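Local coordinates for protein beta-ketoacyl synthase (Burkholderia phymatum, PDB 4EWG) that probably catalyses the condensation step of fatty acid chain elongation, as a 3-oxoacyl-[acyl-carrier-protein] synthase of the thiolase-like superfamily, at residues A[21-24]-A[25-29]; A[314-317]-A[318-322]. All blocks are in the same frame, centred on the assembly; numbering follows the deposited sequence.

How the contacts relate
Following the chain from the N terminus, contact 1 comes first, where the loop after strand 8-16 turns into helix 23-32. Contact 2 lies far along the sequence, in helix 310-324, within the beta-alpha-beta unit formed with strands 299-303 and 329-331. Contact 1 joins the end of the loop to the first turns of its helix, contact 2 successive turns within one helix; neither closes a long loop, and the two stand in series without nesting or crossing. The centres of contacts 1 and 2 are about 30 Å apart. Both helices belong to the same ketosynthase fold: 23-32 packs on helix 344-358, whereas 310-324 packs on helix 278-291.

Contact 1 of 2, residues A[21-24]-A[25-29]; sequences SRWD and EIEAA
W23 and E27, one helical turn apart, form the close-packed side of this N-terminal end of helix 23-32. The indole NE1 donates to E27 OE1 at 2.9 Å in a bent bond (135° at the hydrogen), using the anti lone pair of that oxygen, which lies 29° out of the ring plane. With CG anti to the backbone N (chi1 172°), the indole is carried forward along the helix toward E27, whose CB sits over one ring face, toward the rim. E27 OE2 forms a salt bridge with K31. I26 CG2 adds an apolar touch to W23 CZ3 at 3.9 Å.

The solvent side is polar, and its bonds to the helix start are longer or weak. E25 OE1 folds back on the main-chain N-H groups before the helix, accepting from S21 N at 3.3 Å and, weakly, from R22 N. R22, the N-cap residue, makes a side-on salt bridge with D24: NE reaches OD1 and NH2 reaches OD2, each at 3.0 Å.

Inward, W23 meets W351 edge-to-face, and I26 rests on W350 and W351, so helix 344-358 backs the packed face. S21 OG is bonded to G15 O, linking the loop to strand 8-16.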
ATOM      1  N   SER A  21      16.008  -5.202  20.959  1.00 23.02           N
ATOM      2  CA  SER A  21      16.304  -5.716  19.611  1.00 22.75           C
ATOM      3  C   SER A  21      16.856  -7.124  19.556  1.00 23.47           C
ATOM      4  O   SER A  21      16.417  -7.912  18.734  1.00 23.76           O
ATOM      5  CB  SER A  21      17.222  -4.804  18.866  1.00 23.02           C
ATOM      6  OG  SER A  21      16.462  -3.717  18.357  1.00 23.40           O
ATOM      7  N   ARG A  22      17.788  -7.467  20.413  1.00 24.92           N
ATOM      8  CA  ARG A  22      18.356  -8.822  20.367  1.00 25.77           C
ATOM      9  C   ARG A  22      17.368  -9.827  20.945  1.00 25.55           C
ATOM     10  O   ARG A  22      16.656  -9.521  21.894  1.00 25.31           O
ATOM     11  CB  ARG A  22      19.640  -8.910  21.165  1.00 27.58           C
ATOM     12  CG  ARG A  22      20.754  -7.966  20.748  1.00 28.59           C
ATOM     13  CD  ARG A  22      21.760  -7.872  21.872  1.00 30.44           C
ATOM     14  NE  ARG A  22      22.314  -9.179  22.255  1.00 31.54           N
ATOM     15  CZ  ARG A  22      23.320  -9.808  21.618  1.00 33.40           C
ATOM     16  NH1 ARG A  22      23.876  -9.285  20.522  1.00 33.09           N
ATOM     17  NH2 ARG A  22      23.775 -10.983  22.072  1.00 34.36           N
ATOM     18  N   TRP A  23      17.325 -11.025  20.363  1.00 25.54           N
ATOM     19  CA  TRP A  23      16.381 -12.032  20.807  1.00 25.55           C
ATOM     20  C   TRP A  23      16.647 -12.451  22.232  1.00 26.95           C
ATOM     21  O   TRP A  23      15.711 -12.605  23.006  1.00 26.46           O
ATOM     22  CB  TRP A  23      16.383 -13.252  19.910  1.00 25.23           C
ATOM     23  CG  TRP A  23      15.534 -14.297  20.534  1.00 25.78           C
ATOM     24  CD1 TRP A  23      15.951 -15.444  21.211  1.00 26.91           C
ATOM     25  CD2 TRP A  23      14.097 -14.258  20.683  1.00 25.22           C
ATOM     26  NE1 TRP A  23      14.889 -16.109  21.716  1.00 27.47           N
ATOM     27  CE2 TRP A  23      13.735 -15.446  21.425  1.00 26.24           C
ATOM     28  CE3 TRP A  23      13.101 -13.400  20.256  1.00 24.27           C
ATOM     29  CZ2 TRP A  23      12.428 -15.744  21.735  1.00 26.15           C
ATOM     30  CZ3 TRP A  23      11.775 -13.708  20.571  1.00 24.65           C
ATOM     31  CH2 TRP A  23      11.447 -14.860  21.285  1.00 25.16           C
ATOM     32  N   ASP A  24      17.926 -12.595  22.595  1.00 28.10           N
ATOM     33  CA  ASP A  24      18.298 -13.018  23.946  1.00 29.71           C
ATOM     34  C   ASP A  24      17.758 -12.060  25.010  1.00 30.09           C
ATOM     35  O   ASP A  24      17.257 -12.482  26.021  1.00 30.55           O
ATOM     36  CB  ASP A  24      19.839 -13.293  24.096  1.00 30.36           C
ATOM     37  CG  ASP A  24      20.717 -12.038  23.916  1.00 30.78           C
ATOM     38  OD1 ASP A  24      20.226 -10.979  23.480  1.00 31.04           O
ATOM     39  OD2 ASP A  24      21.928 -12.118  24.215  1.00 31.93           O
ATOM     40  N   GLU A  25      17.845 -10.772  24.739  1.00 30.55           N
ATOM     41  CA  GLU A  25      17.274  -9.711  25.564  1.00 31.34           C
ATOM     42  C   GLU A  25      15.732  -9.836  25.626  1.00 30.14           C
ATOM     43  O   GLU A  25      15.109  -9.741  26.707  1.00 30.01           O
ATOM     44  CB  GLU A  25      17.732  -8.453  24.823  1.00 33.09           C
ATOM     45  CG  GLU A  25      17.776  -7.065  25.413  1.00 34.59           C
ATOM     46  CD  GLU A  25      18.630  -6.149  24.476  1.00 35.75           C
ATOM     47  OE1 GLU A  25      18.236  -5.852  23.272  1.00 35.36           O
ATOM     48  OE2 GLU A  25      19.742  -5.792  24.918  1.00 37.20           O
ATOM     49  N   ILE A  26      15.118 -10.080  24.473  1.00 29.01           N
ATOM     50  CA  ILE A  26      13.663 -10.213  24.388  1.00 28.53           C
ATOM     51  C   ILE A  26      13.179 -11.475  25.108  1.00 28.95           C
ATOM     52  O   ILE A  26      12.212 -11.434  25.870  1.00 29.19           O
ATOM     53  CB  ILE A  26      13.197 -10.222  22.919  1.00 28.00           C
ATOM     54  CG1 ILE A  26      13.464  -8.842  22.276  1.00 27.79           C
ATOM     55  CG2 ILE A  26      11.710 -10.566  22.824  1.00 27.09           C
ATOM     56  CD1 ILE A  26      13.575  -8.828  20.752  1.00 27.09           C
ATOM     57  N   GLU A  27      13.862 -12.596  24.880  1.00 29.83           N
ATOM     58  CA  GLU A  27      13.556 -13.849  25.597  1.00 30.61           C
ATOM     59  C   GLU A  27      13.560 -13.642  27.117  1.00 30.67           C
ATOM     60  O   GLU A  27      12.637 -14.075  27.804  1.00 31.68           O
ATOM     61  CB  GLU A  27      14.540 -14.978  25.229  1.00 31.78           C
ATOM     62  CG  GLU A  27      14.070 -16.382  25.645  1.00 32.11           C
ATOM     63  CD  GLU A  27      15.062 -17.470  25.311  1.00 32.66           C
ATOM     64  OE1 GLU A  27      15.554 -17.518  24.176  1.00 31.69           O
ATOM     65  OE2 GLU A  27      15.331 -18.302  26.201  1.00 35.60           O
ATOM     66  N   ALA A  28      14.577 -12.962  27.624  1.00 30.55           N
ATOM     67  CA  ALA A  28      14.681 -12.709  29.066  1.00 31.14           C
ATOM     68  C   ALA A  28      13.466 -11.903  29.549  1.00 30.79           C
ATOM     69  O   ALA A  28      12.882 -12.209  30.580  1.00 31.77           O
ATOM     70  CB  ALA A  28      16.000 -11.995  29.393  1.00 30.98           C
ATOM     71  N   ALA A  29      13.042 -10.916  28.758  1.00 29.65           N
ATOM     72  CA  ALA A  29      11.866 -10.127  29.103  1.00 29.41           C
ATOM     73  C   ALA A  29      10.593 -10.979  29.079  1.00 29.48           C
ATOM     74  O   ALA A  29       9.830 -10.978  30.028  1.00 29.50           O
ATOM     75  CB  ALA A  29      11.722  -8.937  28.178  1.00 28.34           C
TER

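Contact 2 of 2, residues A[314-317]-A[318-322]; sequences VAES and QATAR
T320 folds its hydroxyl back onto the preceding turn, where OG1 donates to E316 O at 2.7 Å. The same carbonyl takes the backbone bond from T320 N at 2.9 Å, so one oxygen serves two donors of a single residue. The hydroxyl comes in 41° above the carbonyl plane, while the amide lies closer to that plane. With OG1 beside its own backbone N (chi1 -48°), the threonine can reach back in this way.

A second doubly used carbonyl belongs to V314. Q318 N approaches it nearly head-on at 3.0 Å, and S317 OG donates to it at 2.6 Å from a more bent direction. S317 OG stands between its own N and carbonyl carbon, chi1 64°, which turns it back toward V314 O. Beside this pair the Q318 side chain runs alongside V314 in the same direction, its amide NE2 lying 3.6 Å from V314 CG1.

The next shell fixes these groups. E316 extends from the helix beside T320, and a water donates both to E316 OE2 at 2.7 Å and to T320 OG1 at 3.2 Å. The carboxylate is held chiefly by the loop after strand 299-303, with OE2 accepting from H305 N and OE1 from G306 N. S317 OG is also bonded to A375 N. A315 and A319 lean on M281, and T320 on M285, all against helix 278-291.

Helix 310-324 is the helix of the beta-alpha-beta unit with strands 299-303 and 329-331. H305 lies in an HGT motif and is probably the counterpart of the family's active-site histidine, so E316 probably holds that loop from behind. Two main-chain N-H groups and the water fix the rotation of its carboxylate and fasten the loop at H305 and G306 to the helix.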
ATOM      1  N   VAL A 314     -13.189 -12.790  20.839  1.00 20.24           N
ATOM      2  CA  VAL A 314     -14.265 -13.796  20.651  1.00 20.94           C
ATOM      3  C   VAL A 314     -14.246 -14.335  19.206  1.00 20.89           C
ATOM      4  O   VAL A 314     -14.098 -15.542  18.988  1.00 22.19           O
ATOM      5  CB  VAL A 314     -15.656 -13.209  20.984  1.00 21.28           C
ATOM      6  CG1 VAL A 314     -16.786 -14.158  20.522  1.00 21.58           C
ATOM      7  CG2 VAL A 314     -15.752 -12.909  22.477  1.00 21.38           C
ATOM      8  N   ALA A 315     -14.345 -13.440  18.233  1.00 20.12           N
ATOM      9  CA  ALA A 315     -14.312 -13.826  16.825  1.00 19.82           C
ATOM     10  C   ALA A 315     -13.083 -14.635  16.479  1.00 20.00           C
ATOM     11  O   ALA A 315     -13.198 -15.645  15.746  1.00 21.92           O
ATOM     12  CB  ALA A 315     -14.343 -12.600  15.940  1.00 18.97           C
ATOM     13  N   GLU A 316     -11.907 -14.194  16.944  1.00 18.85           N
ATOM     14  CA  GLU A 316     -10.661 -14.898  16.635  1.00 18.71           C
ATOM     15  C   GLU A 316     -10.682 -16.320  17.210  1.00 18.97           C
ATOM     16  O   GLU A 316     -10.314 -17.277  16.525  1.00 18.66           O
ATOM     17  CB  GLU A 316      -9.410 -14.138  17.150  1.00 18.48           C
ATOM     18  CG  GLU A 316      -8.114 -14.880  16.867  1.00 18.67           C
ATOM     19  CD  GLU A 316      -6.835 -14.085  17.161  1.00 18.92           C
ATOM     20  OE1 GLU A 316      -6.873 -13.036  17.835  1.00 18.67           O
ATOM     21  OE2 GLU A 316      -5.768 -14.518  16.686  1.00 19.38           O
ATOM     22  N   SER A 317     -11.123 -16.445  18.467  1.00 18.98           N
ATOM     23  CA  SER A 317     -11.181 -17.753  19.119  1.00 19.24           C
ATOM     24  C   SER A 317     -12.066 -18.709  18.355  1.00 19.28           C
ATOM     25  O   SER A 317     -11.677 -19.845  18.107  1.00 19.31           O
ATOM     26  CB  SER A 317     -11.669 -17.660  20.554  1.00 19.75           C
ATOM     27  OG  SER A 317     -13.000 -17.197  20.658  1.00 20.17           O
ATOM     28  N   GLN A 318     -13.245 -18.241  17.963  1.00 19.04           N
ATOM     29  CA  GLN A 318     -14.196 -19.084  17.224  1.00 19.20           C
ATOM     30  C   GLN A 318     -13.584 -19.486  15.905  1.00 18.68           C
ATOM     31  O   GLN A 318     -13.670 -20.637  15.517  1.00 19.32           O
ATOM     32  CB  GLN A 318     -15.509 -18.351  16.961  1.00 19.39           C
ATOM     33  CG  GLN A 318     -16.285 -17.943  18.199  1.00 20.04           C
ATOM     34  CD  GLN A 318     -17.357 -16.881  17.906  1.00 20.38           C
ATOM     35  OE1 GLN A 318     -17.237 -16.109  16.963  1.00 20.38           O
ATOM     36  NE2 GLN A 318     -18.407 -16.840  18.724  1.00 21.20           N
ATOM     37  N   ALA A 319     -12.984 -18.530  15.197  1.00 17.95           N
ATOM     38  CA  ALA A 319     -12.349 -18.796  13.896  1.00 17.64           C
ATOM     39  C   ALA A 319     -11.261 -19.858  14.030  1.00 17.75           C
ATOM     40  O   ALA A 319     -11.139 -20.747  13.181  1.00 18.20           O
ATOM     41  CB  ALA A 319     -11.777 -17.502  13.304  1.00 16.54           C
ATOM     42  N   THR A 320     -10.468 -19.757  15.088  1.00 17.76           N
ATOM     43  CA  THR A 320      -9.383 -20.689  15.319  1.00 18.45           C
ATOM     44  C   THR A 320      -9.921 -22.089  15.699  1.00 19.59           C
ATOM     45  O   THR A 320      -9.453 -23.087  15.184  1.00 19.51           O
ATOM     46  CB  THR A 320      -8.439 -20.177  16.422  1.00 18.25           C
ATOM     47  OG1 THR A 320      -8.092 -18.802  16.169  1.00 17.45           O
ATOM     48  CG2 THR A 320      -7.191 -21.045  16.497  1.00 18.25           C
ATOM     49  N   ALA A 321     -10.924 -22.132  16.572  1.00 20.71           N
ATOM     50  CA  ALA A 321     -11.540 -23.412  16.980  1.00 22.43           C
ATOM     51  C   ALA A 321     -12.160 -24.068  15.780  1.00 23.18           C
ATOM     52  O   ALA A 321     -12.015 -25.279  15.576  1.00 24.72           O
ATOM     53  CB  ALA A 321     -12.588 -23.199  18.056  1.00 22.65           C
ATOM     54  N   ARG A 322     -12.842 -23.264  14.968  1.00 23.22           N
ATOM     55  CA  ARG A 322     -13.485 -23.764  13.752  1.00 23.45           C
ATOM     56  C   ARG A 322     -12.455 -24.429  12.838  1.00 22.80           C
ATOM     57  O   ARG A 322     -12.734 -25.446  12.248  1.00 23.62           O
ATOM     58  CB  ARG A 322     -14.182 -22.610  13.004  1.00 23.42           C
TER
HETATM   59  O   HOH W   1      -5.640 -16.842  15.335  1.00 14.37           O